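Local atomic coordinates of CRISPR-associated protein CasA/Cse1 (Thermus thermophilus, PDB entry 4AN8), a protein that is a subunit of the type I-E CRISPR Cascade ribonucleoprotein complex and probably takes part in selecting foreign DNA for destruction. Residues E52-H57 with R344-V349. Residues are numbered along the deposited sequence; the frame is centred on the assembly and turned at random.
Sequences EEAVLH and RVLGQV
A54 and L346 lie where helix and strand come nearest, their CA atoms 6.5 Å apart. The short axes of 52-57 and 344-349 approach to 8.3 Å and run at 117° to each other; the helix crosses the strand steeply, and only E53, A54, R344 and L346 make contact across it. On the strand, L346 supplies the apolar part: its CD1 stands 3.8 Å from A54 CB and also packs against the CG methylene of E53 at 3.9 Å. E53 leaves the helix with CG anti to the backbone N (chi1 -178°) and continues extended, which carries its carboxylate past the leucine to R344. There E53 OE2 lies 2.8 Å from R344 NH1 in a salt bridge whose hydrogen bond is weak, bent to 130° at the hydrogen; carboxylate and guanidinium planes are well tilted from each other. The other oxygen, E53 OE1, is paired with R360 of strand 354-364, so two arginines share this buried carboxylate. Within the helix, ND1 of H57 donates to E53 O at 2.7 Å, from above the carbonyl plane. The arrangement is a helix packed on a three-stranded antiparallel sheet, 342-351 being its central strand, with helix 50-67 joined to two adjacent strands through one glutamate.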
ATOM      1  N   GLU A  52      -1.072  -1.602   9.054  1.00 20.61           N
ATOM      2  CA  GLU A  52      -0.876  -0.688  10.174  1.00 20.61           C
ATOM      3  C   GLU A  52      -0.032   0.501   9.771  1.00 20.61           C
ATOM      4  O   GLU A  52      -0.385   1.645  10.038  1.00 20.61           O
ATOM      5  CB  GLU A  52      -0.208  -1.397  11.358  1.00 36.50           C
ATOM      6  CG  GLU A  52      -1.167  -1.871  12.407  1.00 36.50           C
ATOM      7  CD  GLU A  52      -0.480  -2.514  13.630  1.00 36.50           C
ATOM      8  OE1 GLU A  52       0.749  -2.342  13.829  1.00 36.50           O
ATOM      9  OE2 GLU A  52      -1.174  -3.199  14.402  1.00 36.50           O
ATOM     10  N   GLU A  53       1.091   0.232   9.124  1.00 19.37           N
ATOM     11  CA  GLU A  53       1.965   1.304   8.679  1.00 19.37           C
ATOM     12  C   GLU A  53       1.206   2.265   7.754  1.00 19.37           C
ATOM     13  O   GLU A  53       1.335   3.487   7.879  1.00 19.37           O
ATOM     14  CB  GLU A  53       3.179   0.722   7.959  1.00 28.61           C
ATOM     15  CG  GLU A  53       4.208   1.741   7.483  1.00 28.61           C
ATOM     16  CD  GLU A  53       5.436   1.050   6.859  1.00 28.61           C
ATOM     17  OE1 GLU A  53       5.508  -0.190   6.929  1.00 28.61           O
ATOM     18  OE2 GLU A  53       6.318   1.725   6.281  1.00 28.61           O
ATOM     19  N   ALA A  54       0.443   1.713   6.810  1.00 15.16           N
ATOM     20  CA  ALA A  54      -0.252   2.539   5.818  1.00 15.16           C
ATOM     21  C   ALA A  54      -1.228   3.496   6.493  1.00 15.16           C
ATOM     22  O   ALA A  54      -1.172   4.704   6.263  1.00 15.16           O
ATOM     23  CB  ALA A  54      -0.986   1.682   4.812  1.00 17.53           C
ATOM     24  N   VAL A  55      -2.087   2.948   7.351  1.00 13.32           N
ATOM     25  CA  VAL A  55      -3.135   3.758   7.978  1.00 13.32           C
ATOM     26  C   VAL A  55      -2.608   4.722   9.021  1.00 13.32           C
ATOM     27  O   VAL A  55      -3.149   5.812   9.156  1.00 13.32           O
ATOM     28  CB  VAL A  55      -4.283   2.932   8.591  1.00 12.70           C
ATOM     29  CG1 VAL A  55      -4.984   2.158   7.543  1.00 12.70           C
ATOM     30  CG2 VAL A  55      -3.786   2.026   9.731  1.00 12.70           C
ATOM     31  N   LEU A  56      -1.540   4.364   9.727  1.00 16.64           N
ATOM     32  CA  LEU A  56      -0.964   5.292  10.696  1.00 16.64           C
ATOM     33  C   LEU A  56      -0.440   6.557   9.993  1.00 16.64           C
ATOM     34  O   LEU A  56      -0.710   7.678  10.452  1.00 16.64           O
ATOM     35  CB  LEU A  56       0.107   4.621  11.556  1.00 20.54           C
ATOM     36  CG  LEU A  56      -0.374   3.498  12.492  1.00 20.54           C
ATOM     37  CD1 LEU A  56       0.793   2.664  13.073  1.00 20.54           C
ATOM     38  CD2 LEU A  56      -1.229   4.050  13.588  1.00 20.54           C
ATOM     39  N   HIS A  57       0.244   6.392   8.860  1.00 19.71           N
ATOM     40  CA  HIS A  57       0.649   7.547   8.056  1.00 19.71           C
ATOM     41  C   HIS A  57      -0.544   8.333   7.541  1.00 19.71           C
ATOM     42  O   HIS A  57      -0.495   9.561   7.531  1.00 19.71           O
ATOM     43  CB  HIS A  57       1.490   7.144   6.844  1.00 16.12           C
ATOM     44  CG  HIS A  57       2.876   6.734   7.189  1.00 16.12           C
ATOM     45  ND1 HIS A  57       3.225   5.420   7.418  1.00 16.12           N
ATOM     46  CD2 HIS A  57       4.002   7.462   7.378  1.00 16.12           C
ATOM     47  CE1 HIS A  57       4.510   5.357   7.721  1.00 16.12           C
ATOM     48  NE2 HIS A  57       5.005   6.580   7.692  1.00 16.12           N
ATOM     49  N   ARG A 344       8.179   2.883  -0.406  1.00 22.62           N
ATOM     50  CA  ARG A 344       7.516   1.697   0.122  1.00 22.62           C
ATOM     51  C   ARG A 344       6.181   1.460  -0.568  1.00 22.62           C
ATOM     52  O   ARG A 344       5.421   2.403  -0.800  1.00 22.62           O
ATOM     53  CB  ARG A 344       7.325   1.812   1.619  1.00 29.20           C
ATOM     54  CG  ARG A 344       8.614   1.976   2.340  1.00 29.20           C
ATOM     55  CD  ARG A 344       8.410   1.751   3.792  1.00 29.20           C
ATOM     56  NE  ARG A 344       9.678   1.457   4.443  1.00 29.20           N
ATOM     57  CZ  ARG A 344       9.774   0.750   5.560  1.00 29.20           C
ATOM     58  NH1 ARG A 344       8.672   0.271   6.132  1.00 29.20           N
ATOM     59  NH2 ARG A 344      10.965   0.522   6.099  1.00 29.20           N
ATOM     60  N   VAL A 345       5.904   0.217  -0.928  1.00 24.25           N
ATOM     61  CA  VAL A 345       4.583  -0.131  -1.422  1.00 24.25           C
ATOM     62  C   VAL A 345       3.903  -1.005  -0.378  1.00 24.25           C
ATOM     63  O   VAL A 345       4.473  -1.998   0.073  1.00 24.25           O
ATOM     64  CB  VAL A 345       4.624  -0.854  -2.768  1.00 17.17           C
ATOM     65  CG1 VAL A 345       3.187  -1.155  -3.236  1.00 17.17           C
ATOM     66  CG2 VAL A 345       5.372   0.005  -3.815  1.00 17.17           C
ATOM     67  N   LEU A 346       2.704  -0.603   0.029  1.00 22.54           N
ATOM     68  CA  LEU A 346       1.930  -1.298   1.060  1.00 22.54           C
ATOM     69  C   LEU A 346       0.534  -1.640   0.546  1.00 22.54           C
ATOM     70  O   LEU A 346      -0.097  -0.830  -0.128  1.00 22.54           O
ATOM     71  CB  LEU A 346       1.791  -0.410   2.304  1.00 16.28           C
ATOM     72  CG  LEU A 346       3.053   0.262   2.823  1.00 16.28           C
ATOM     73  CD1 LEU A 346       2.727   1.281   3.927  1.00 16.28           C
ATOM     74  CD2 LEU A 346       4.067  -0.776   3.292  1.00 16.28           C
ATOM     75  N   GLY A 347       0.040  -2.824   0.872  1.00 20.19           N
ATOM     76  CA  GLY A 347      -1.299  -3.220   0.462  1.00 20.19           C
ATOM     77  C   GLY A 347      -1.619  -4.699   0.694  1.00 20.19           C
ATOM     78  O   GLY A 347      -0.805  -5.436   1.241  1.00 20.19           O
ATOM     79  N   GLN A 348      -2.813  -5.120   0.277  1.00 18.51           N
ATOM     80  CA  GLN A 348      -3.257  -6.497   0.440  1.00 18.51           C
ATOM     81  C   GLN A 348      -3.287  -7.143  -0.916  1.00 18.51           C
ATOM     82  O   GLN A 348      -3.606  -6.486  -1.895  1.00 18.51           O
ATOM     83  CB  GLN A 348      -4.707  -6.572   0.957  1.00 23.37           C
ATOM     84  CG  GLN A 348      -5.056  -5.615   1.979  1.00 23.37           C
ATOM     85  CD  GLN A 348      -6.407  -5.886   2.601  1.00 23.37           C
ATOM     86  OE1 GLN A 348      -6.485  -6.442   3.689  1.00 23.37           O
ATOM     87  NE2 GLN A 348      -7.476  -5.435   1.944  1.00 23.37           N
ATOM     88  N   VAL A 349      -3.005  -8.436  -0.963  1.00 23.77           N
ATOM     89  CA  VAL A 349      -3.336  -9.208  -2.148  1.00 23.77           C
ATOM     90  C   VAL A 349      -4.715  -9.779  -1.881  1.00 23.77           C
ATOM     91  O   VAL A 349      -4.927 -10.466  -0.873  1.00 23.77           O
ATOM     92  CB  VAL A 349      -2.368 -10.373  -2.376  1.00 21.00           C
ATOM     93  CG1 VAL A 349      -2.676 -11.043  -3.728  1.00 21.00           C
ATOM     94  CG2 VAL A 349      -0.942  -9.873  -2.319  1.00 21.00           C
TER